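Local coordinates for thioredoxin-like fold domain-containing protein (Enterococcus faecalis, PDB 1Z6M) that is of uncharacterised function but has a thioredoxin-like fold with a CxxC motif at a helix start, consistent with a thiol-disulfide redox role, at residues 34-39 with 74-79; 38-43 with 103-108; 68-73 with 82-87. All blocks are in the same frame, centred on the assembly; numbering follows the deposited sequence. Where two conformers were deposited one is given.

Interaction 1 (34-39 with 74-79); sequences FINVRC and ESLQRG
Arg-38 lays the aliphatic part of its side chain over the segment 74-79, with CB 3.5 Å from the backbone N of Gly-79 and CD 3.3 Å from the carbonyl O of Ser-75. Its CG stands opposite the backbone N (chi1 -158°) and the chain then bends at chi2, which carries the methylenes past CB of Arg-78. The two arginines run side by side in the same direction, yet each directs its N-H groups to different backbone carbonyls. NE of Arg-38 donates to the O of Gly-109, whereas Arg-78 curls back at chi2 and chi3 and grips the O of Glu-74 side-on, using NE and, at 2.8 Å, NH2. Its remaining NH1 reaches the O of Leu-111.

Asn-36 works in two directions. OD1 accepts from the N of Arg-38 at 3.0 Å, closing an Asx turn inside the type I turn of residues 36-39, and this bond fixes the rotation of the amide. ND2 is thereby turned to donate to the O of Phe-69, with a weak bond of 3.3 Å and 143° across the contact to the O of Leu-76 beside it. Beyond OD1 lies Gly-79, whose CA is 3.5 Å from Asn-36 OD1; with no side chain here, the CA atoms of Arg-38 and Gly-79 approach to 4.3 Å. Leu-76 supplies the apolar share, setting CD2 against the backbone N, CA and CB of Cys-39.

The segment 34-39 leaves the end of the central strand 29-35 and delivers Cys-39 to the N-cap of helix 40-58. A turn in this position, leading from a strand into a CxxC helix, is characteristic of the thioredoxin fold; here residues 74-79, leading into helix 77-83, pack against it.

Interaction 2 (38-43 with 103-108); sequences RCPYCR and ATQDEW
Gln-105 slides its extended side chain between Arg-38 and Arg-43. Its NE2 donates chiefly to the O of Val-37 and more weakly to the O of Cys-39, at 3.1 Å and 148°, so that one amide nitrogen ties together two carbonyls of the turn ahead of the CxxC helix. OE1 of Gln-105 lies over one face of the Arg-43 guanidinium, 3.5 Å from CZ, and the two flat groups are 29° from parallel.

In the conformer described, Arg-43 bends at chi3 and sends NH1 to OD2 of Asp-106, a 3.0 Å salt bridge that meets the oxygen from above the carboxylate plane. A water links Arg-43 NH2 to Asp-106 OD1. Two further waters accept from NH1 and NH2 of Arg-38, whose NE donates to Gly-109 O; both lie within hydrogen-bonding distance of Asp-106 OD1, the one on NH1 also 2.7 Å from Gln-105 OE1. The stem of Arg-38 passes Trp-108, its CG 3.6 Å from CZ3.

The short helix 105-108 is thus fastened to the start of helix 40-58. The buried Trp-108 donates from NE1 to the O of Met-101 in helix 91-103 and touches Met-82 of helix 77-83 and Val-116 of helix 113-123.

Interaction 3 (68-73 with 82-87); sequences LFDKEK and MHHYID
A single carboxylate, that of Asp-70, holds two consecutive histidines, one with each oxygen. His-83 ND1 donates to OD1 at 2.8 Å and 163°, the oxygen being met nearly end-on along its C-O bond. His-84 NE2 donates to OD2 over only 2.6 Å, arriving on the syn side. Both oxygens lie close to the planes of the rings they serve, but the carboxylate cannot be coplanar with the two at once: it is turned 29° from the His-83 ring and 51° from that of His-84. With CG opposite its own carbonyl carbon, Asp-70 swings the carboxylate toward the histidines.

The imidazole of His-83 is held on several sides. Leu-68 CB sits over its face, 3.7 Å from the ring centroid, in a CH-pi contact almost on the ring normal. At the edge, CE1 lies 3.4 Å from the O of Phe-69, while NE2 accepts a hydrogen bond from the N of Val-37. That last bond links the ring to the turn just before the CxxC motif of this thioredoxin-like fold; Asp-70, bonded to the other nitrogen of the ring, would help fix its rotation and, as a second-shell residue, probably influences that bond.

Beyond the rings the contact becomes apolar. Leu-68, at the end of strand 62-68, extends CD1 to CG1 of Ile-86, 3.7 Å away, the two side chains crossing at about a right angle. Ile-86 closes the type I turn from His-83 and also packs on Ala-94, Leu-98 and Met-101 of helix 91-103, while Val-135 of helix 132-145 borders Asp-70 and His-84.

Overall arrangement
Interactions 1 and 2 pack on the turn between strand 29-35 and helix 40-58; interaction 3 reaches it through His-83. The first two share Arg-38 and Cys-39 and meet the turn through helix 77-83 and helix 105-108; the bond from Gln-105 to Val-37 joins them. Interactions 1 and 3 both use helix 77-83 and alternate along the chain, meeting in the backbone bond from Phe-69 N to Ile-35 O. Interaction 3 is buried and relies on His-carboxylate bonds and apolar packing. Interaction 2, the most exposed, uses a salt bridge and bridging waters, while interaction 1 is intermediate, with side chains packed on backbone and one weak bond to a carbonyl. Met-82 against Trp-108 connects interactions 2 and 3.

Interaction 1 (34-39 with 74-79)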
loop_
_atom_site.group_PDB
_atom_site.type_symbol
_atom_site.label_atom_id
_atom_site.label_comp_id
_atom_site.label_asym_id
_atom_site.label_seq_id
_atom_site.Cartn_x
_atom_site.Cartn_y
_atom_site.Cartn_z
ATOM N N PHE A 34 1.080 -1.374 4.404
ATOM C CA PHE A 34 2.145 -2.043 3.657
ATOM C C PHE A 34 1.484 -2.904 2.593
ATOM O O PHE A 34 0.742 -3.838 2.907
ATOM C CB PHE A 34 2.998 -2.928 4.578
ATOM C CG PHE A 34 3.912 -2.164 5.494
ATOM C CD1 PHE A 34 3.446 -1.660 6.713
ATOM C CD2 PHE A 34 5.242 -1.934 5.138
ATOM C CE1 PHE A 34 4.296 -0.963 7.572
ATOM C CE2 PHE A 34 6.088 -1.235 5.978
ATOM C CZ PHE A 34 5.621 -0.745 7.189
ATOM N N ILE A 35 1.736 -2.571 1.334
ATOM C CA ILE A 35 1.087 -3.259 0.234
ATOM C C ILE A 35 2.074 -3.498 -0.909
ATOM O O ILE A 35 3.119 -2.843 -1.016
ATOM C CB ILE A 35 -0.152 -2.496 -0.323
ATOM C CG1 ILE A 35 0.251 -1.143 -0.885
ATOM C CG2 ILE A 35 -1.285 -2.372 0.734
ATOM C CD1 ILE A 35 -0.854 -0.511 -1.735
ATOM N N ASN A 36 1.731 -4.450 -1.766
ATOM C CA ASN A 36 2.414 -4.606 -3.042
ATOM C C ASN A 36 1.315 -4.634 -4.097
ATOM O O ASN A 36 0.330 -5.362 -3.959
ATOM C CB ASN A 36 3.264 -5.886 -3.052
ATOM C CG ASN A 36 3.995 -6.098 -4.367
ATOM O OD1 ASN A 36 3.367 -6.301 -5.399
ATOM N ND2 ASN A 36 5.330 -6.057 -4.330
ATOM N N VAL A 37 1.454 -3.816 -5.131
ATOM C CA VAL A 37 0.349 -3.611 -6.072
ATOM C C VAL A 37 0.052 -4.789 -6.974
ATOM O O VAL A 37 -0.971 -4.790 -7.650
ATOM C CB VAL A 37 0.470 -2.322 -6.932
ATOM C CG1 VAL A 37 0.434 -1.089 -6.063
ATOM C CG2 VAL A 37 1.691 -2.366 -7.869
ATOM N N ARG A 38 0.919 -5.805 -6.984
ATOM C CA ARG A 38 0.585 -7.038 -7.722
ATOM C C ARG A 38 -0.197 -8.033 -6.873
ATOM O O ARG A 38 -0.747 -9.002 -7.377
ATOM C CB ARG A 38 1.830 -7.716 -8.300
ATOM C CG ARG A 38 1.516 -8.648 -9.490
ATOM C CD ARG A 38 1.497 -10.111 -9.113
ATOM N NE ARG A 38 1.001 -10.951 -10.208
ATOM C CZ ARG A 38 -0.286 -11.196 -10.438
ATOM N NH1 ARG A 38 -1.222 -10.676 -9.660
ATOM N NH2 ARG A 38 -0.644 -11.968 -11.453
ATOM N N CYS A 39 -0.242 -7.790 -5.571
ATOM C CA CYS A 39 -0.837 -8.759 -4.681
ATOM C C CYS A 39 -2.368 -8.746 -4.770
ATOM O O CYS A 39 -2.978 -7.701 -4.604
ATOM C CB CYS A 39 -0.361 -8.470 -3.251
ATOM S SG CYS A 39 -1.221 -9.428 -2.003
ATOM N N GLU A 74 8.535 -14.267 -6.680
ATOM C CA GLU A 74 8.635 -14.028 -8.117
ATOM C C GLU A 74 7.451 -13.237 -8.682
ATOM O O GLU A 74 7.644 -12.253 -9.398
ATOM C CB GLU A 74 8.811 -15.348 -8.864
ATOM C CG GLU A 74 9.282 -15.202 -10.295
ATOM C CD GLU A 74 9.780 -16.519 -10.830
ATOM O OE1 GLU A 74 11.006 -16.763 -10.769
ATOM O OE2 GLU A 74 8.938 -17.325 -11.265
ATOM N N SER A 75 6.235 -13.657 -8.354
ATOM C CA SER A 75 5.050 -12.972 -8.867
ATOM C C SER A 75 5.040 -11.506 -8.431
ATOM O O SER A 75 4.790 -10.615 -9.248
ATOM C CB SER A 75 3.770 -13.675 -8.417
ATOM O OG SER A 75 3.634 -13.614 -7.016
ATOM N N LEU A 76 5.347 -11.259 -7.159
ATOM C CA LEU A 76 5.272 -9.909 -6.627
ATOM C C LEU A 76 6.348 -8.975 -7.162
ATOM O O LEU A 76 6.199 -7.753 -7.085
ATOM C CB LEU A 76 5.259 -9.912 -5.098
ATOM C CG LEU A 76 4.067 -10.618 -4.433
ATOM C CD1 LEU A 76 4.129 -10.407 -2.924
ATOM C CD2 LEU A 76 2.741 -10.133 -4.988
ATOM N N GLN A 77 7.401 -9.534 -7.752
ATOM C CA GLN A 77 8.386 -8.691 -8.413
ATOM C C GLN A 77 7.783 -7.840 -9.537
ATOM O O GLN A 77 8.283 -6.753 -9.830
ATOM C CB GLN A 77 9.560 -9.521 -8.927
ATOM C CG GLN A 77 10.414 -10.109 -7.806
ATOM C CD GLN A 77 11.598 -10.901 -8.322
ATOM O OE1 GLN A 77 12.013 -10.735 -9.463
ATOM N NE2 GLN A 77 12.155 -11.763 -7.475
ATOM N N ARG A 78 6.717 -8.324 -10.179
ATOM C CA ARG A 78 6.006 -7.506 -11.152
ATOM C C ARG A 78 5.457 -6.235 -10.491
ATOM O O ARG A 78 5.512 -5.140 -11.075
ATOM C CB ARG A 78 4.874 -8.299 -11.819
ATOM C CG ARG A 78 5.311 -9.247 -12.972
ATOM C CD ARG A 78 5.375 -10.723 -12.574
ATOM N NE ARG A 78 6.629 -11.135 -11.943
ATOM C CZ ARG A 78 7.742 -11.450 -12.598
ATOM N NH1 ARG A 78 7.796 -11.356 -13.927
ATOM N NH2 ARG A 78 8.812 -11.837 -11.914
ATOM N N GLY A 79 4.938 -6.387 -9.268
ATOM C CA GLY A 79 4.463 -5.242 -8.503
ATOM C C GLY A 79 5.578 -4.272 -8.199
ATOM O O GLY A 79 5.378 -3.060 -8.250
#

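Interaction 2 (38-43 with 103-108)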
loop_
_atom_site.group_PDB
_atom_site.type_symbol
_atom_site.label_atom_id
_atom_site.label_comp_id
_atom_site.label_asym_id
_atom_site.label_seq_id
_atom_site.Cartn_x
_atom_site.Cartn_y
_atom_site.Cartn_z
ATOM N N ARG A 38 0.919 -5.805 -6.984
ATOM C CA ARG A 38 0.585 -7.038 -7.722
ATOM C C ARG A 38 -0.197 -8.033 -6.873
ATOM O O ARG A 38 -0.747 -9.002 -7.377
ATOM C CB ARG A 38 1.830 -7.716 -8.300
ATOM C CG ARG A 38 1.516 -8.648 -9.490
ATOM C CD ARG A 38 1.497 -10.111 -9.113
ATOM N NE ARG A 38 1.001 -10.951 -10.208
ATOM C CZ ARG A 38 -0.286 -11.196 -10.438
ATOM N NH1 ARG A 38 -1.222 -10.676 -9.660
ATOM N NH2 ARG A 38 -0.644 -11.968 -11.453
ATOM N N CYS A 39 -0.242 -7.790 -5.571
ATOM C CA CYS A 39 -0.837 -8.759 -4.681
ATOM C C CYS A 39 -2.368 -8.746 -4.770
ATOM O O CYS A 39 -2.978 -7.701 -4.604
ATOM C CB CYS A 39 -0.361 -8.470 -3.251
ATOM S SG CYS A 39 -1.221 -9.428 -2.003
ATOM N N PRO A 40 -3.005 -9.915 -4.980
ATOM C CA PRO A 40 -4.472 -9.921 -5.048
ATOM C C PRO A 40 -5.147 -9.720 -3.683
ATOM O O PRO A 40 -6.314 -9.296 -3.606
ATOM C CB PRO A 40 -4.780 -11.293 -5.646
ATOM C CG PRO A 40 -3.647 -12.158 -5.179
ATOM C CD PRO A 40 -2.432 -11.251 -5.233
ATOM N N TYR A 41 -4.415 -9.987 -2.608
ATOM C CA TYR A 41 -4.952 -9.750 -1.273
ATOM C C TYR A 41 -4.943 -8.240 -1.016
ATOM O O TYR A 41 -5.883 -7.695 -0.447
ATOM C CB TYR A 41 -4.146 -10.503 -0.209
ATOM C CG TYR A 41 -4.108 -12.002 -0.386
ATOM C CD1 TYR A 41 -3.285 -12.589 -1.344
ATOM C CD2 TYR A 41 -4.875 -12.837 0.426
ATOM C CE1 TYR A 41 -3.227 -13.967 -1.495
ATOM C CE2 TYR A 41 -4.831 -14.218 0.276
ATOM C CZ TYR A 41 -4.002 -14.774 -0.686
ATOM O OH TYR A 41 -3.921 -16.131 -0.849
ATOM N N CYS A 42 -3.888 -7.567 -1.470
ATOM C CA CYS A 42 -3.829 -6.104 -1.428
ATOM C C CYS A 42 -4.909 -5.500 -2.319
ATOM O O CYS A 42 -5.525 -4.505 -1.947
ATOM C CB CYS A 42 -2.461 -5.586 -1.844
ATOM S SG CYS A 42 -1.168 -6.011 -0.680
ATOM N N ARG A 43 -5.154 -6.109 -3.483
ATOM C CA ARG A 43 -6.251 -5.669 -4.353
ATOM C C ARG A 43 -7.594 -5.721 -3.620
ATOM O O ARG A 43 -8.390 -4.776 -3.698
ATOM C CB ARG A 43 -6.310 -6.481 -5.656
ATOM C CG ARG A 43 -7.443 -6.076 -6.604
ATOM C CD ARG A 43 -7.448 -6.905 -7.898
ATOM N NE ARG A 43 -7.660 -8.325 -7.612
ATOM C CZ ARG A 43 -7.541 -9.315 -8.490
ATOM N NH1 ARG A 43 -7.244 -9.071 -9.754
ATOM N NH2 ARG A 43 -7.739 -10.558 -8.083
ATOM N N ALA A 103 -6.836 -2.245 -10.891
ATOM C CA ALA A 103 -7.889 -2.631 -11.824
ATOM C C ALA A 103 -7.359 -3.452 -13.003
ATOM O O ALA A 103 -8.099 -4.236 -13.594
ATOM C CB ALA A 103 -8.611 -1.408 -12.340
ATOM N N THR A 104 -6.087 -3.259 -13.345
ATOM C CA THR A 104 -5.448 -3.959 -14.456
ATOM C C THR A 104 -4.487 -5.071 -14.015
ATOM O O THR A 104 -3.736 -5.608 -14.829
ATOM C CB THR A 104 -4.684 -2.964 -15.360
ATOM O OG1 THR A 104 -3.690 -2.259 -14.590
ATOM C CG2 THR A 104 -5.662 -1.963 -16.029
ATOM N N GLN A 105 -4.555 -5.453 -12.739
ATOM C CA GLN A 105 -3.571 -6.349 -12.129
ATOM C C GLN A 105 -3.355 -7.656 -12.887
ATOM O O GLN A 105 -2.226 -8.138 -12.996
ATOM C CB GLN A 105 -3.957 -6.639 -10.671
ATOM C CG GLN A 105 -2.883 -7.352 -9.864
ATOM C CD GLN A 105 -3.358 -7.631 -8.471
ATOM O OE1 GLN A 105 -4.095 -8.591 -8.235
ATOM N NE2 GLN A 105 -2.984 -6.760 -7.538
ATOM N N ASP A 106 -4.431 -8.233 -13.413
ATOM C CA ASP A 106 -4.308 -9.498 -14.145
ATOM C C ASP A 106 -3.696 -9.347 -15.532
ATOM O O ASP A 106 -3.198 -10.320 -16.096
ATOM C CB ASP A 106 -5.656 -10.204 -14.225
ATOM C CG ASP A 106 -6.214 -10.520 -12.859
ATOM O OD1 ASP A 106 -5.504 -11.170 -12.065
ATOM O OD2 ASP A 106 -7.349 -10.096 -12.577
ATOM N N GLU A 107 -3.737 -8.129 -16.065
ATOM C CA GLU A 107 -3.190 -7.828 -17.388
ATOM C C GLU A 107 -1.680 -7.718 -17.362
ATOM O O GLU A 107 -1.015 -8.261 -18.238
ATOM C CB GLU A 107 -3.794 -6.542 -17.960
ATOM C CG GLU A 107 -5.269 -6.674 -18.303
ATOM C CD GLU A 107 -5.867 -5.415 -18.920
ATOM O OE1 GLU A 107 -5.113 -4.509 -19.360
ATOM O OE2 GLU A 107 -7.111 -5.340 -18.997
ATOM N N TRP A 108 -1.137 -7.000 -16.381
ATOM C CA TRP A 108 0.316 -6.799 -16.316
ATOM C C TRP A 108 0.989 -7.748 -15.318
ATOM O O TRP A 108 2.208 -7.967 -15.385
ATOM C CB TRP A 108 0.661 -5.333 -15.995
ATOM C CG TRP A 108 0.040 -4.826 -14.728
ATOM C CD1 TRP A 108 -1.114 -4.101 -14.608
ATOM C CD2 TRP A 108 0.552 -4.992 -13.395
ATOM N NE1 TRP A 108 -1.358 -3.815 -13.280
ATOM C CE2 TRP A 108 -0.358 -4.362 -12.517
ATOM C CE3 TRP A 108 1.681 -5.631 -12.861
ATOM C CZ2 TRP A 108 -0.172 -4.352 -11.132
ATOM C CZ3 TRP A 108 1.869 -5.616 -11.478
ATOM C CH2 TRP A 108 0.950 -4.979 -10.635
HETATM O O HOH W 1 -4.169 -10.774 -9.749
HETATM O O HOH W 2 -3.263 -12.832 -12.369
HETATM O O HOH W 3 -7.541 -12.479 -10.520
#

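Interaction 3 (68-73 with 82-87)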
loop_
_atom_site.group_PDB
_atom_site.type_symbol
_atom_site.label_atom_id
_atom_site.label_comp_id
_atom_site.label_asym_id
_atom_site.label_seq_id
_atom_site.Cartn_x
_atom_site.Cartn_y
_atom_site.Cartn_z
ATOM N N LEU A 68 4.757 1.210 -0.244
ATOM C CA LEU A 68 4.849 0.256 -1.355
ATOM C C LEU A 68 6.063 -0.625 -1.126
ATOM O O LEU A 68 7.208 -0.181 -1.246
ATOM C CB LEU A 68 4.885 0.989 -2.697
ATOM C CG LEU A 68 3.643 1.854 -2.958
ATOM C CD1 LEU A 68 3.772 2.524 -4.311
ATOM C CD2 LEU A 68 2.349 1.067 -2.889
ATOM N N PHE A 69 5.773 -1.864 -0.734
ATOM C CA PHE A 69 6.760 -2.819 -0.240
ATOM C C PHE A 69 7.195 -3.697 -1.415
ATOM O O PHE A 69 6.438 -4.578 -1.870
ATOM C CB PHE A 69 6.055 -3.639 0.857
ATOM C CG PHE A 69 6.939 -4.531 1.711
ATOM C CD1 PHE A 69 8.308 -4.681 1.501
ATOM C CD2 PHE A 69 6.340 -5.274 2.729
ATOM C CE1 PHE A 69 9.055 -5.548 2.321
ATOM C CE2 PHE A 69 7.076 -6.122 3.533
ATOM C CZ PHE A 69 8.438 -6.268 3.325
ATOM N N ASP A 70 8.404 -3.442 -1.935
ATOM C CA ASP A 70 8.965 -4.341 -2.972
ATOM C C ASP A 70 9.306 -5.676 -2.326
ATOM O O ASP A 70 9.962 -5.712 -1.275
ATOM C CB ASP A 70 10.216 -3.814 -3.706
ATOM C CG ASP A 70 9.981 -2.497 -4.455
ATOM O OD1 ASP A 70 8.861 -1.903 -4.421
ATOM O OD2 ASP A 70 10.949 -2.070 -5.138
ATOM N N LYS A 71 8.890 -6.769 -2.963
ATOM C CA LYS A 71 8.980 -8.089 -2.352
ATOM C C LYS A 71 9.776 -9.031 -3.228
ATOM O O LYS A 71 9.933 -8.792 -4.420
ATOM C CB LYS A 71 7.578 -8.666 -2.133
ATOM C CG LYS A 71 6.723 -7.933 -1.110
ATOM C CD LYS A 71 7.242 -8.077 0.316
ATOM C CE LYS A 71 7.078 -9.475 0.868
ATOM N NZ LYS A 71 7.985 -9.660 2.024
ATOM N N GLU A 72 10.236 -10.129 -2.629
ATOM C CA GLU A 72 11.123 -11.094 -3.275
ATOM C C GLU A 72 10.396 -12.143 -4.110
ATOM O O GLU A 72 10.947 -12.652 -5.102
ATOM C CB GLU A 72 11.984 -11.798 -2.218
ATOM C CG GLU A 72 12.964 -10.870 -1.517
ATOM C CD GLU A 72 14.096 -10.421 -2.426
ATOM O OE1 GLU A 72 14.976 -11.247 -2.736
ATOM O OE2 GLU A 72 14.112 -9.242 -2.826
ATOM N N LYS A 73 9.187 -12.507 -3.689
ATOM C CA LYS A 73 8.435 -13.576 -4.350
ATOM C C LYS A 73 8.302 -13.264 -5.836
ATOM O O LYS A 73 8.003 -12.129 -6.213
ATOM C CB LYS A 73 7.053 -13.750 -3.704
ATOM C CG LYS A 73 6.194 -14.801 -4.379
ATOM C CD LYS A 73 4.918 -15.063 -3.614
ATOM C CE LYS A 73 3.730 -15.248 -4.540
ATOM N NZ LYS A 73 3.805 -16.493 -5.360
HETATM N N MSE A 82 5.989 -1.818 -10.941
HETATM C CA MSE A 82 4.935 -0.813 -10.899
HETATM C C MSE A 82 5.129 0.233 -9.809
HETATM O O MSE A 82 4.831 1.410 -10.020
HETATM C CB MSE A 82 3.569 -1.487 -10.760
HETATM C CG MSE A 82 3.033 -2.055 -12.064
HETATM SE SE MSE A 82 2.484 -0.733 -13.244
HETATM C CE MSE A 82 2.117 -1.745 -14.717
ATOM N N HIS A 83 5.643 -0.190 -8.654
ATOM C CA HIS A 83 5.902 0.732 -7.553
ATOM C C HIS A 83 6.828 1.865 -7.951
ATOM O O HIS A 83 6.804 2.933 -7.341
ATOM C CB HIS A 83 6.541 -0.002 -6.387
ATOM C CG HIS A 83 5.633 -0.973 -5.709
ATOM N ND1 HIS A 83 6.089 -1.868 -4.771
ATOM C CD2 HIS A 83 4.298 -1.176 -5.813
ATOM C CE1 HIS A 83 5.072 -2.579 -4.317
ATOM N NE2 HIS A 83 3.974 -2.186 -4.940
ATOM N N HIS A 84 7.654 1.634 -8.966
ATOM C CA HIS A 84 8.658 2.616 -9.355
ATOM C C HIS A 84 8.134 3.638 -10.358
ATOM O O HIS A 84 8.890 4.511 -10.786
ATOM C CB HIS A 84 9.914 1.905 -9.867
ATOM C CG HIS A 84 10.412 0.856 -8.927
ATOM N ND1 HIS A 84 11.104 -0.256 -9.352
ATOM C CD2 HIS A 84 10.278 0.725 -7.583
ATOM C CE1 HIS A 84 11.390 -1.017 -8.309
ATOM N NE2 HIS A 84 10.892 -0.448 -7.226
ATOM N N TYR A 85 6.845 3.527 -10.705
ATOM C CA TYR A 85 6.159 4.461 -11.599
ATOM C C TYR A 85 5.216 5.389 -10.831
ATOM O O TYR A 85 4.399 6.095 -11.424
ATOM C CB TYR A 85 5.409 3.698 -12.715
ATOM C CG TYR A 85 6.350 3.114 -13.737
ATOM C CD1 TYR A 85 7.014 1.908 -13.511
ATOM C CD2 TYR A 85 6.598 3.787 -14.931
ATOM C CE1 TYR A 85 7.903 1.385 -14.444
ATOM C CE2 TYR A 85 7.481 3.278 -15.867
ATOM C CZ TYR A 85 8.134 2.077 -15.617
ATOM O OH TYR A 85 9.018 1.565 -16.542
ATOM N N ILE A 86 5.342 5.380 -9.505
ATOM C CA ILE A 86 4.503 6.178 -8.636
ATOM C C ILE A 86 5.115 7.552 -8.439
ATOM O O ILE A 86 6.278 7.683 -8.042
ATOM C CB ILE A 86 4.248 5.441 -7.289
ATOM C CG1 ILE A 86 3.317 4.242 -7.528
ATOM C CG2 ILE A 86 3.700 6.390 -6.220
ATOM C CD1 ILE A 86 1.870 4.602 -7.870
ATOM N N ASP A 87 4.307 8.568 -8.735
ATOM C CA ASP A 87 4.725 9.953 -8.641
ATOM C C ASP A 87 4.456 10.476 -7.244
ATOM O O ASP A 87 3.358 10.944 -6.950
ATOM C CB ASP A 87 3.982 10.804 -9.671
ATOM C CG ASP A 87 4.466 12.245 -9.697
ATOM O OD1 ASP A 87 5.352 12.602 -8.881
ATOM O OD2 ASP A 87 3.955 13.026 -10.528
#